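Local structure of phosphoglycerol transferase (Streptococcus pyogenes, 5U9Z) at residues Q38-L43 and S197-V202; L43-L48 and V264-D269; D82-G87 and D269-L274; G87-E92 and V110-V115. The protein probably transfers glycerol phosphate to the rhamnose-based group A carbohydrate, using a manganese-binding site of the kind found in the alkaline phosphatase superfamily. One frame throughout, in Å; residues are numbered along the deposited sequence.

Interaction 1. Residues Q38-L43 and S197-V202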
loop_
_atom_site.group_PDB
_atom_site.type_symbol
_atom_site.label_atom_id
_atom_site.label_comp_id
_atom_site.label_asym_id
_atom_site.label_seq_id
_atom_site.Cartn_x
_atom_site.Cartn_y
_atom_site.Cartn_z
ATOM N N GLN A 38 -17.854 2.154 -3.420
ATOM C CA GLN A 38 -16.711 2.486 -4.260
ATOM C C GLN A 38 -16.001 1.217 -4.719
ATOM O O GLN A 38 -15.955 0.214 -4.003
ATOM C CB GLN A 38 -15.699 3.371 -3.519
ATOM C CG GLN A 38 -16.160 4.795 -3.236
ATOM C CD GLN A 38 -16.842 4.940 -1.889
ATOM O OE1 GLN A 38 -17.129 3.952 -1.215
ATOM N NE2 GLN A 38 -17.101 6.179 -1.489
ATOM N N THR A 39 -15.449 1.275 -5.927
ATOM C CA THR A 39 -14.479 0.291 -6.387
ATOM C C THR A 39 -13.091 0.791 -6.005
ATOM O O THR A 39 -12.709 1.909 -6.368
ATOM C CB THR A 39 -14.600 0.076 -7.896
ATOM O OG1 THR A 39 -15.767 -0.709 -8.174
ATOM C CG2 THR A 39 -13.383 -0.633 -8.451
ATOM N N VAL A 40 -12.345 -0.024 -5.264
ATOM C CA VAL A 40 -11.062 0.375 -4.701
ATOM C C VAL A 40 -9.955 -0.446 -5.347
ATOM O O VAL A 40 -10.075 -1.668 -5.496
ATOM C CB VAL A 40 -11.053 0.210 -3.169
ATOM C CG1 VAL A 40 -9.685 0.534 -2.597
ATOM C CG2 VAL A 40 -12.113 1.109 -2.545
ATOM N N ILE A 41 -8.874 0.231 -5.726
ATOM C CA ILE A 41 -7.722 -0.390 -6.368
ATOM C C ILE A 41 -6.503 -0.092 -5.502
ATOM O O ILE A 41 -6.062 1.062 -5.418
ATOM C CB ILE A 41 -7.522 0.126 -7.800
ATOM C CG1 ILE A 41 -8.791 -0.101 -8.631
ATOM C CG2 ILE A 41 -6.329 -0.563 -8.454
ATOM C CD1 ILE A 41 -8.794 0.623 -9.953
ATOM N N TYR A 42 -5.966 -1.121 -4.846
ATOM C CA TYR A 42 -4.682 -1.013 -4.158
ATOM C C TYR A 42 -3.585 -1.333 -5.167
ATOM O O TYR A 42 -3.490 -2.462 -5.658
ATOM C CB TYR A 42 -4.620 -1.944 -2.950
ATOM C CG TYR A 42 -5.293 -1.398 -1.707
ATOM C CD1 TYR A 42 -6.217 -0.364 -1.788
ATOM C CD2 TYR A 42 -4.996 -1.910 -0.450
ATOM C CE1 TYR A 42 -6.830 0.136 -0.657
ATOM C CE2 TYR A 42 -5.603 -1.414 0.687
ATOM C CZ TYR A 42 -6.521 -0.391 0.575
ATOM O OH TYR A 42 -7.133 0.112 1.698
ATOM N N LEU A 43 -2.764 -0.336 -5.480
ATOM C CA LEU A 43 -1.815 -0.407 -6.588
ATOM C C LEU A 43 -0.403 -0.218 -6.040
ATOM O O LEU A 43 0.024 0.910 -5.769
ATOM C CB LEU A 43 -2.165 0.640 -7.643
ATOM C CG LEU A 43 -1.464 0.612 -8.999
ATOM C CD1 LEU A 43 -1.485 -0.768 -9.624
ATOM C CD2 LEU A 43 -2.149 1.612 -9.921
ATOM N N SER A 197 -19.261 -3.400 -7.462
ATOM C CA SER A 197 -18.225 -2.726 -6.689
ATOM C C SER A 197 -17.099 -3.722 -6.433
ATOM O O SER A 197 -17.316 -4.756 -5.791
ATOM C CB SER A 197 -18.787 -2.185 -5.374
ATOM O OG SER A 197 -19.759 -1.180 -5.609
ATOM N N GLN A 198 -15.907 -3.416 -6.939
ATOM C CA GLN A 198 -14.800 -4.358 -6.955
ATOM C C GLN A 198 -13.639 -3.858 -6.103
ATOM O O GLN A 198 -13.499 -2.660 -5.841
ATOM C CB GLN A 198 -14.309 -4.599 -8.388
ATOM C CG GLN A 198 -15.346 -5.222 -9.308
ATOM C CD GLN A 198 -14.998 -5.042 -10.769
ATOM O OE1 GLN A 198 -14.831 -3.918 -11.243
ATOM N NE2 GLN A 198 -14.881 -6.150 -11.494
ATOM N N PHE A 199 -12.804 -4.803 -5.675
ATOM C CA PHE A 199 -11.553 -4.507 -4.989
ATOM C C PHE A 199 -10.410 -5.165 -5.748
ATOM O O PHE A 199 -10.453 -6.370 -6.019
ATOM C CB PHE A 199 -11.574 -4.996 -3.540
ATOM C CG PHE A 199 -10.272 -4.792 -2.816
ATOM C CD1 PHE A 199 -9.970 -3.571 -2.236
ATOM C CD2 PHE A 199 -9.347 -5.820 -2.722
ATOM C CE1 PHE A 199 -8.770 -3.378 -1.575
ATOM C CE2 PHE A 199 -8.146 -5.634 -2.060
ATOM C CZ PHE A 199 -7.856 -4.411 -1.489
ATOM N N PHE A 200 -9.399 -4.374 -6.094
ATOM C CA PHE A 200 -8.224 -4.854 -6.808
ATOM C C PHE A 200 -6.993 -4.729 -5.921
ATOM O O PHE A 200 -6.730 -3.656 -5.367
ATOM C CB PHE A 200 -8.001 -4.063 -8.098
ATOM C CG PHE A 200 -9.042 -4.297 -9.153
ATOM C CD1 PHE A 200 -8.876 -5.295 -10.097
ATOM C CD2 PHE A 200 -10.175 -3.503 -9.218
ATOM C CE1 PHE A 200 -9.826 -5.505 -11.081
ATOM C CE2 PHE A 200 -11.131 -3.709 -10.196
ATOM C CZ PHE A 200 -10.955 -4.712 -11.130
ATOM N N SER A 201 -6.240 -5.821 -5.798
ATOM C CA SER A 201 -4.924 -5.816 -5.162
ATOM C C SER A 201 -3.893 -6.064 -6.257
ATOM O O SER A 201 -3.813 -7.169 -6.804
ATOM C CB SER A 201 -4.831 -6.869 -4.061
ATOM O OG SER A 201 -3.598 -6.764 -3.371
ATOM N N VAL A 202 -3.112 -5.034 -6.574
ATOM C CA VAL A 202 -2.219 -5.037 -7.724
ATOM C C VAL A 202 -0.783 -4.894 -7.239
ATOM O O VAL A 202 -0.490 -4.076 -6.360
ATOM C CB VAL A 202 -2.578 -3.904 -8.709
ATOM C CG1 VAL A 202 -1.752 -4.014 -9.983
ATOM C CG2 VAL A 202 -4.066 -3.928 -9.033
HETATM O O HOH W 1 -15.939 -1.719 -10.801
#
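T39-L43 and F199-V202 are neighbouring parallel strands in the middle of the large mixed sheet of this alkaline phosphatase-like fold, their axes almost aligned. Backbone bonds alternate across them: V40 N gives to Q198 O, V40 O takes F200 N, Y42 N gives to F200 O at 2.7 Å, and Y42 O takes V202 N. Just before F199, Q198 N points almost straight (171°) at T39 OG1, 3.0 Å away. That hydroxyl lies anti to its carbonyl carbon (chi1 -75°), which turns it toward the partner strand. A water lies between it and Q198 OE1; the Q198 amide is also bonded to N193 N and L191 O.

The two faces of the sheet differ. On one, F199 sets an edge against the face of the Y42 ring in a T-shaped pair, planes 65° apart, with F199 CE1 3.9 Å above the ring centre. The F199 side chain also passes V40, whose CB lies 4.0 Å from F199 CD1. Helix 88-97 covers this aromatic face. On the other face, I41 CG1 lies alongside F200 CD2 at 3.7 Å, and L43 CD1 presses tightly on V202 CG1 at 3.3 Å, against helix 181-191.

The chemistry is that of a buried strand pair: paired main-chain amides run between two largely apolar layers, with the Y42 and S201 hydroxyls on one face bonded to T314 and Y151.

Interaction 2. Residues L43-L48 and V264-D269. With MN (manganese (II) ion), chain C.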
loop_
_atom_site.group_PDB
_atom_site.type_symbol
_atom_site.label_atom_id
_atom_site.label_comp_id
_atom_site.label_asym_id
_atom_site.label_seq_id
_atom_site.Cartn_x
_atom_site.Cartn_y
_atom_site.Cartn_z
ATOM N N LEU A 43 -2.764 -0.336 -5.480
ATOM C CA LEU A 43 -1.815 -0.407 -6.588
ATOM C C LEU A 43 -0.403 -0.218 -6.040
ATOM O O LEU A 43 0.024 0.910 -5.769
ATOM C CB LEU A 43 -2.165 0.640 -7.643
ATOM C CG LEU A 43 -1.464 0.612 -8.999
ATOM C CD1 LEU A 43 -1.485 -0.768 -9.624
ATOM C CD2 LEU A 43 -2.149 1.612 -9.921
ATOM N N LEU A 44 0.313 -1.328 -5.874
ATOM C CA LEU A 44 1.701 -1.315 -5.421
ATOM C C LEU A 44 2.592 -1.137 -6.644
ATOM O O LEU A 44 2.733 -2.056 -7.457
ATOM C CB LEU A 44 2.029 -2.606 -4.672
ATOM C CG LEU A 44 3.351 -2.695 -3.902
ATOM C CD1 LEU A 44 3.315 -3.886 -2.950
ATOM C CD2 LEU A 44 4.550 -2.817 -4.829
ATOM N N SER A 45 3.189 0.048 -6.777
ATOM C CA SER A 45 4.085 0.351 -7.893
ATOM C C SER A 45 5.504 -0.014 -7.468
ATOM O O SER A 45 6.159 0.734 -6.737
ATOM C CB SER A 45 3.970 1.818 -8.288
ATOM O OG SER A 45 4.713 2.095 -9.466
ATOM N N GLU A 46 5.978 -1.164 -7.941
ATOM C CA GLU A 46 7.250 -1.728 -7.501
ATOM C C GLU A 46 8.386 -0.722 -7.643
ATOM O O GLU A 46 8.622 -0.181 -8.728
ATOM C CB GLU A 46 7.548 -2.996 -8.310
ATOM C CG GLU A 46 8.941 -3.586 -8.108
ATOM C CD GLU A 46 9.220 -3.942 -6.666
ATOM O OE1 GLU A 46 10.161 -3.369 -6.078
ATOM O OE2 GLU A 46 8.487 -4.788 -6.118
ATOM N N SER A 47 9.074 -0.466 -6.529
ATOM C CA SER A 47 10.313 0.314 -6.487
ATOM C C SER A 47 10.136 1.765 -6.938
ATOM O O SER A 47 11.116 2.414 -7.317
ATOM C CB SER A 47 11.410 -0.353 -7.327
ATOM O OG SER A 47 11.765 -1.624 -6.801
ATOM N N LEU A 48 8.921 2.313 -6.883
ATOM C CA LEU A 48 8.669 3.673 -7.355
ATOM C C LEU A 48 8.961 4.672 -6.241
ATOM O O LEU A 48 8.355 4.605 -5.166
ATOM C CB LEU A 48 7.227 3.829 -7.842
ATOM C CG LEU A 48 6.891 5.208 -8.425
ATOM C CD1 LEU A 48 6.023 5.088 -9.665
ATOM C CD2 LEU A 48 6.203 6.087 -7.388
ATOM N N VAL A 264 -8.238 4.967 -6.070
ATOM C CA VAL A 264 -6.965 4.278 -6.251
ATOM C C VAL A 264 -6.038 4.663 -5.106
ATOM O O VAL A 264 -5.880 5.851 -4.799
ATOM C CB VAL A 264 -6.324 4.625 -7.607
ATOM C CG1 VAL A 264 -4.963 3.951 -7.753
ATOM C CG2 VAL A 264 -7.244 4.215 -8.746
ATOM N N VAL A 265 -5.429 3.657 -4.481
ATOM C CA VAL A 265 -4.375 3.852 -3.492
ATOM C C VAL A 265 -3.072 3.446 -4.171
ATOM O O VAL A 265 -2.796 2.255 -4.353
ATOM C CB VAL A 265 -4.623 3.048 -2.209
ATOM C CG1 VAL A 265 -3.443 3.186 -1.256
ATOM C CG2 VAL A 265 -5.904 3.515 -1.528
ATOM N N PHE A 266 -2.275 4.441 -4.549
ATOM C CA PHE A 266 -1.043 4.257 -5.307
ATOM C C PHE A 266 0.156 4.533 -4.409
ATOM O O PHE A 266 0.167 5.520 -3.665
ATOM C CB PHE A 266 -1.031 5.206 -6.510
ATOM C CG PHE A 266 0.107 4.987 -7.472
ATOM C CD1 PHE A 266 1.327 5.617 -7.286
ATOM C CD2 PHE A 266 -0.061 4.184 -8.588
ATOM C CE1 PHE A 266 2.366 5.428 -8.183
ATOM C CE2 PHE A 266 0.974 3.991 -9.488
ATOM C CZ PHE A 266 2.187 4.615 -9.286
ATOM N N TYR A 267 1.168 3.672 -4.483
ATOM C CA TYR A 267 2.323 3.839 -3.609
ATOM C C TYR A 267 3.467 2.957 -4.083
ATOM O O TYR A 267 3.249 1.863 -4.616
ATOM C CB TYR A 267 1.976 3.500 -2.154
ATOM C CG TYR A 267 1.766 2.022 -1.902
ATOM C CD1 TYR A 267 0.572 1.400 -2.245
ATOM C CD2 TYR A 267 2.760 1.250 -1.313
ATOM C CE1 TYR A 267 0.377 0.051 -2.015
ATOM C CE2 TYR A 267 2.573 -0.100 -1.077
ATOM C CZ TYR A 267 1.379 -0.694 -1.429
ATOM O OH TYR A 267 1.188 -2.039 -1.197
ATOM N N GLY A 268 4.687 3.443 -3.872
ATOM C CA GLY A 268 5.871 2.621 -4.039
ATOM C C GLY A 268 6.165 1.871 -2.751
ATOM O O GLY A 268 6.063 2.423 -1.657
ATOM N N ASP A 269 6.512 0.591 -2.891
ATOM C CA ASP A 269 6.744 -0.214 -1.696
ATOM C C ASP A 269 8.076 0.134 -1.035
ATOM O O ASP A 269 8.183 0.077 0.196
ATOM C CB ASP A 269 6.666 -1.706 -2.034
ATOM C CG ASP A 269 7.639 -2.123 -3.113
ATOM O OD1 ASP A 269 8.081 -1.257 -3.893
ATOM O OD2 ASP A 269 7.961 -3.332 -3.177
HETATM MN MN MN C . 9.381 -4.466 -4.226
HETATM O O HOH W 2 10.868 -6.170 -4.600
#
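Y267 CG sits between its backbone N and carbonyl carbon (chi1 72°), laying the ring beside L44, whose CA stands over the ring's face. D269 adopts the same kind of first torsion (57°), and E46 bends at its second, so their carboxylates meet at one manganese ion. E46 holds the metal with both oxygens, OE1 at 2.3 Å and OE2 at 2.1 Å; D269 binds it through OD2 alone. The other D269 oxygen, OD1, accepts S47 N at 2.9 Å in a nearly straight bond, which fixes the carboxylate's rotation.

The two strands, 39-45 and 262-268, are parallel neighbours, and both ligands follow their C-terminal ends, where metal sites of the alkaline phosphatase superfamily lie. T88 and H270 complete the protein ligands. Upstream, L43 N bonds to V265 O and S45 N to Y267 O, each at 2.8 Å, while Y267 N reaches L43 O at a longer 3.3 Å. The S45-L48 type II turn brings L48 O against G268 CA, at 3.4 Å, a close approach made by a residue without a side chain. L43 CD2 and L48 CD1 come to the F266 ring at its edge, and S45 CB lies 3.5 Å from F266 CZ.

Interaction 3. Residues D82-G87 and D269-L274. With MN (manganese (II) ion), chain C.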
loop_
_atom_site.group_PDB
_atom_site.type_symbol
_atom_site.label_atom_id
_atom_site.label_comp_id
_atom_site.label_asym_id
_atom_site.label_seq_id
_atom_site.Cartn_x
_atom_site.Cartn_y
_atom_site.Cartn_z
ATOM N N ASP A 82 9.520 -0.019 5.352
ATOM C CA ASP A 82 10.224 -0.769 6.380
ATOM C C ASP A 82 11.527 -1.384 5.889
ATOM O O ASP A 82 12.287 -1.911 6.707
ATOM C CB ASP A 82 9.312 -1.873 6.928
ATOM C CG ASP A 82 8.075 -1.319 7.610
ATOM O OD1 ASP A 82 8.217 -0.651 8.655
ATOM O OD2 ASP A 82 6.961 -1.538 7.090
ATOM N N SER A 83 11.806 -1.334 4.588
ATOM C CA SER A 83 13.003 -1.955 4.038
ATOM C C SER A 83 13.480 -1.140 2.843
ATOM O O SER A 83 12.845 -0.163 2.433
ATOM C CB SER A 83 12.738 -3.416 3.654
ATOM O OG SER A 83 11.568 -3.538 2.864
ATOM N N TYR A 84 14.618 -1.552 2.288
ATOM C CA TYR A 84 15.266 -0.847 1.189
ATOM C C TYR A 84 15.598 -1.837 0.084
ATOM O O TYR A 84 16.273 -2.842 0.331
ATOM C CB TYR A 84 16.539 -0.140 1.671
ATOM C CG TYR A 84 17.378 0.466 0.564
ATOM C CD1 TYR A 84 16.969 1.619 -0.089
ATOM C CD2 TYR A 84 18.583 -0.112 0.181
ATOM C CE1 TYR A 84 17.731 2.181 -1.095
ATOM C CE2 TYR A 84 19.356 0.446 -0.826
ATOM C CZ TYR A 84 18.923 1.592 -1.459
ATOM O OH TYR A 84 19.676 2.156 -2.463
ATOM N N GLY A 85 15.123 -1.550 -1.127
ATOM C CA GLY A 85 15.388 -2.401 -2.268
ATOM C C GLY A 85 14.673 -3.732 -2.254
ATOM O O GLY A 85 14.911 -4.556 -3.142
ATOM N N GLY A 86 13.802 -3.970 -1.280
ATOM C CA GLY A 86 13.097 -5.234 -1.198
ATOM C C GLY A 86 12.069 -5.187 -0.092
ATOM O O GLY A 86 11.876 -4.158 0.564
ATOM N N GLY A 87 11.411 -6.325 0.113
ATOM C CA GLY A 87 10.361 -6.433 1.107
ATOM C C GLY A 87 8.968 -6.170 0.586
ATOM O O GLY A 87 8.064 -5.913 1.388
ATOM N N ASP A 269 6.512 0.591 -2.891
ATOM C CA ASP A 269 6.744 -0.214 -1.696
ATOM C C ASP A 269 8.076 0.134 -1.035
ATOM O O ASP A 269 8.183 0.077 0.196
ATOM C CB ASP A 269 6.666 -1.706 -2.034
ATOM C CG ASP A 269 7.639 -2.123 -3.113
ATOM O OD1 ASP A 269 8.081 -1.257 -3.893
ATOM O OD2 ASP A 269 7.961 -3.332 -3.177
ATOM N N HIS A 270 9.078 0.530 -1.817
ATOM C CA HIS A 270 10.399 0.843 -1.284
ATOM C C HIS A 270 11.232 1.487 -2.382
ATOM O O HIS A 270 10.929 1.354 -3.569
ATOM C CB HIS A 270 11.102 -0.415 -0.764
ATOM C CG HIS A 270 11.170 -1.515 -1.775
ATOM N ND1 HIS A 270 12.013 -1.476 -2.864
ATOM C CD2 HIS A 270 10.480 -2.677 -1.874
ATOM C CE1 HIS A 270 11.845 -2.568 -3.588
ATOM N NE2 HIS A 270 10.918 -3.311 -3.011
ATOM N N LEU A 271 12.301 2.165 -1.972
ATOM C CA LEU A 271 13.248 2.685 -2.943
ATOM C C LEU A 271 13.935 1.536 -3.683
ATOM O O LEU A 271 14.104 0.445 -3.131
ATOM C CB LEU A 271 14.305 3.549 -2.261
ATOM C CG LEU A 271 13.975 5.029 -2.081
ATOM C CD1 LEU A 271 12.929 5.234 -0.993
ATOM C CD2 LEU A 271 15.240 5.809 -1.768
ATOM N N PRO A 272 14.351 1.754 -4.929
ATOM C CA PRO A 272 15.202 0.762 -5.593
ATOM C C PRO A 272 16.550 0.670 -4.897
ATOM O O PRO A 272 17.043 1.641 -4.319
ATOM C CB PRO A 272 15.342 1.306 -7.018
ATOM C CG PRO A 272 15.190 2.786 -6.851
ATOM C CD PRO A 272 14.172 2.962 -5.757
ATOM N N GLY A 273 17.147 -0.517 -4.958
ATOM C CA GLY A 273 18.393 -0.768 -4.257
ATOM C C GLY A 273 19.632 -0.374 -5.036
ATOM O O GLY A 273 20.698 -0.962 -4.850
ATOM N N LEU A 274 19.515 0.628 -5.904
ATOM C CA LEU A 274 20.625 1.025 -6.759
ATOM C C LEU A 274 21.461 2.153 -6.169
ATOM O O LEU A 274 22.528 2.455 -6.713
ATOM C CB LEU A 274 20.097 1.437 -8.142
ATOM C CG LEU A 274 19.093 2.588 -8.205
ATOM C CD1 LEU A 274 19.802 3.930 -8.293
ATOM C CD2 LEU A 274 18.160 2.403 -9.387
HETATM MN MN MN C . 9.381 -4.466 -4.226
HETATM O O HOH W 3 13.179 2.153 0.788
HETATM O O HOH W 4 15.957 -3.121 -5.811
HETATM O O HOH W 2 10.868 -6.170 -4.600
#
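L271 O is gripped from two directions: G85 N reaches it across the contact at 3.0 Å, a weak and bent bond, while H270 ND1 of its own segment donates in a much straighter bond (166°) at 2.9 Å. The imidazole donor lies above the carbonyl plane, yet the oxygen is close to the plane of the ring. This bond fixes the ring's rotation and points the other ring nitrogen, H270 NE2, at the manganese, 2.3 Å away. L271 O is thus a second-shell group that orients a metal ligand.

The ring is also sandwiched. The G86 backbone passes over one face, its N 3.3 Å above the centre of the H270 ring and its CA in CH-pi contact, while D269 OD1 approaches the other face. Two waters stitch the loops together, one from S83 O to L271 N, the other from G85 O to G273 N. Farther out, the Y84 ring rests on L271, whose CB is 3.9 Å from Y84 CE1, with G273 CA close to the ring; Y84 OH bonds to Y275 O.

Segment 82-87 links strand 75-80 to helix 88-97. The 269-274 loop, which leaves the metal-bearing end of strand 262-268, lies between segment 82-87 and helix 228-256, on which P272 and L274 pack.

Interaction 4. Residues G87-E92 and V110-V115. With MN (manganese (II) ion), chain C.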
loop_
_atom_site.group_PDB
_atom_site.type_symbol
_atom_site.label_atom_id
_atom_site.label_comp_id
_atom_site.label_asym_id
_atom_site.label_seq_id
_atom_site.Cartn_x
_atom_site.Cartn_y
_atom_site.Cartn_z
ATOM N N GLY A 87 11.411 -6.325 0.113
ATOM C CA GLY A 87 10.361 -6.433 1.107
ATOM C C GLY A 87 8.968 -6.170 0.586
ATOM O O GLY A 87 8.064 -5.913 1.388
ATOM N N THR A 88 8.769 -6.241 -0.732
ATOM C CA THR A 88 7.488 -5.948 -1.368
ATOM C C THR A 88 6.289 -6.468 -0.575
ATOM O O THR A 88 5.412 -5.695 -0.168
ATOM C CB THR A 88 7.492 -6.554 -2.776
ATOM O OG1 THR A 88 8.731 -6.244 -3.430
ATOM C CG2 THR A 88 6.317 -6.025 -3.603
ATOM N N ALA A 89 6.239 -7.780 -0.339
ATOM C CA ALA A 89 5.032 -8.392 0.206
ATOM C C ALA A 89 4.732 -7.942 1.630
ATOM O O ALA A 89 3.595 -8.096 2.084
ATOM C CB ALA A 89 5.149 -9.913 0.158
ATOM N N ASN A 90 5.718 -7.393 2.343
ATOM C CA ASN A 90 5.476 -6.931 3.706
ATOM C C ASN A 90 4.684 -5.629 3.719
ATOM O O ASN A 90 3.810 -5.437 4.573
ATOM C CB ASN A 90 6.803 -6.759 4.444
ATOM C CG ASN A 90 7.471 -8.082 4.744
ATOM O OD1 ASN A 90 6.798 -9.092 4.956
ATOM N ND2 ASN A 90 8.800 -8.088 4.761
HETATM N N MSE A 91 4.977 -4.721 2.798
HETATM C CA MSE A 91 4.185 -3.505 2.681
HETATM C C MSE A 91 2.783 -3.889 2.217
HETATM O O MSE A 91 1.787 -3.396 2.743
HETATM C CB MSE A 91 4.835 -2.513 1.716
HETATM C CG MSE A 91 5.721 -1.468 2.404
HETATM SE SE MSE A 91 7.229 -2.215 3.405
HETATM C CE MSE A 91 8.220 -2.980 1.909
ATOM N N GLU A 92 2.725 -4.794 1.239
ATOM C CA GLU A 92 1.447 -5.305 0.753
ATOM C C GLU A 92 0.589 -5.829 1.902
ATOM O O GLU A 92 -0.591 -5.483 2.022
ATOM C CB GLU A 92 1.708 -6.403 -0.279
ATOM C CG GLU A 92 0.476 -6.972 -0.945
ATOM C CD GLU A 92 0.803 -8.190 -1.783
ATOM O OE1 GLU A 92 1.965 -8.304 -2.230
ATOM O OE2 GLU A 92 -0.091 -9.039 -1.984
ATOM N N VAL A 110 9.187 -12.427 6.375
ATOM C CA VAL A 110 8.074 -12.291 5.440
ATOM C C VAL A 110 6.783 -12.547 6.207
ATOM O O VAL A 110 6.564 -13.654 6.716
ATOM C CB VAL A 110 8.204 -13.254 4.250
ATOM C CG1 VAL A 110 7.053 -13.060 3.277
ATOM C CG2 VAL A 110 9.532 -13.046 3.538
ATOM N N LEU A 111 5.925 -11.527 6.278
ATOM C CA LEU A 111 4.699 -11.638 7.062
ATOM C C LEU A 111 3.722 -12.625 6.434
ATOM O O LEU A 111 3.013 -13.342 7.148
ATOM C CB LEU A 111 4.058 -10.261 7.213
ATOM C CG LEU A 111 4.848 -9.286 8.087
ATOM C CD1 LEU A 111 4.506 -7.843 7.746
ATOM C CD2 LEU A 111 4.576 -9.557 9.552
ATOM N N TYR A 112 3.669 -12.677 5.100
ATOM C CA TYR A 112 2.804 -13.636 4.422
ATOM C C TYR A 112 3.163 -15.083 4.740
ATOM O O TYR A 112 2.315 -15.968 4.576
ATOM C CB TYR A 112 2.864 -13.420 2.906
ATOM C CG TYR A 112 1.955 -12.331 2.358
ATOM C CD1 TYR A 112 1.028 -11.685 3.167
ATOM C CD2 TYR A 112 2.017 -11.966 1.018
ATOM C CE1 TYR A 112 0.200 -10.706 2.660
ATOM C CE2 TYR A 112 1.192 -10.986 0.505
ATOM C CZ TYR A 112 0.286 -10.361 1.333
ATOM O OH TYR A 112 -0.545 -9.388 0.835
ATOM N N SER A 113 4.393 -15.349 5.180
ATOM C CA SER A 113 4.827 -16.713 5.457
ATOM C C SER A 113 4.870 -17.051 6.941
ATOM O O SER A 113 4.776 -18.232 7.291
ATOM C CB SER A 113 6.218 -16.957 4.861
ATOM O OG SER A 113 6.194 -16.873 3.446
ATOM N N GLU A 114 5.009 -16.054 7.817
ATOM C CA GLU A 114 5.239 -16.299 9.235
ATOM C C GLU A 114 4.123 -15.810 10.144
ATOM O O GLU A 114 4.041 -16.278 11.285
ATOM C CB GLU A 114 6.556 -15.645 9.681
ATOM C CG GLU A 114 7.780 -16.168 8.942
ATOM C CD GLU A 114 9.015 -15.327 9.188
ATOM O OE1 GLU A 114 9.335 -15.067 10.366
ATOM O OE2 GLU A 114 9.657 -14.916 8.198
ATOM N N VAL A 115 3.268 -14.897 9.681
ATOM C CA VAL A 115 2.182 -14.342 10.481
ATOM C C VAL A 115 0.822 -14.696 9.890
ATOM O O VAL A 115 -0.044 -15.242 10.581
ATOM C CB VAL A 115 2.327 -12.812 10.637
ATOM C CG1 VAL A 115 1.128 -12.217 11.369
ATOM C CG2 VAL A 115 3.610 -12.476 11.381
HETATM MN MN MN C . 9.381 -4.466 -4.226
HETATM O O HOH W 5 4.640 -10.477 3.690
HETATM O O HOH W 2 10.868 -6.170 -4.600
#
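N90 uses its side-chain oxygen to hold the start of another helix: OD1 accepts L111 N at 2.9 Å, nearly straight (171°), and a water that donates to the same OD1 accepts Y112 N at 2.8 Å. The first two amides of helix 111-114 are thereby engaged, one directly and one through the water. With CG anti to the carbonyl carbon (chi1 -70°), the N90 amide leans across to that helix, and its ND2 binds S109 O.

Helix 88-97 opens at T88, whose OG1 binds the manganese at about 2.0 Å. In lipoteichoic acid synthases and related enzymes a threonine at such a helix start is the nucleophile, and T88 is consistent with that role.

A second link between the helices is looser. Y112 OH donates weakly to E92 OE2 at 2.9 Å, the carboxylate plane standing almost perpendicular (88°) to the ring, with OE2 at the ring's edge. E92 has stronger partners elsewhere, a salt bridge from OE1 to R147 and a bond from OE2 to Y151. Between the two links the Y112 ring lies against the first turn of helix 88-97: A89 O is over its centre, and A89 CB is 3.8 Å from Y112 CD2.

How the interactions relate
From the N terminus, strand 39-45 comes first and takes part in two contacts, which share L43. Interaction 1 closes a loop of about 150 residues onto strand 199-203; interaction 2 reaches past it to strand 262-268 on the other side of strand 39-45, so the two cross along the chain. Interaction 3 begins after strand 75-80 and ends beyond D269, crossing both. Interaction 4 closes the short local loop between helices 88-97 and 111-114 and lies within the spans of all three others. Interactions 2, 3 and 4 converge on one manganese ion, joining the C-terminal ends of the central strands to the start of helix 88-97, while interaction 1 pairs strands of the same sheet farther from the metal.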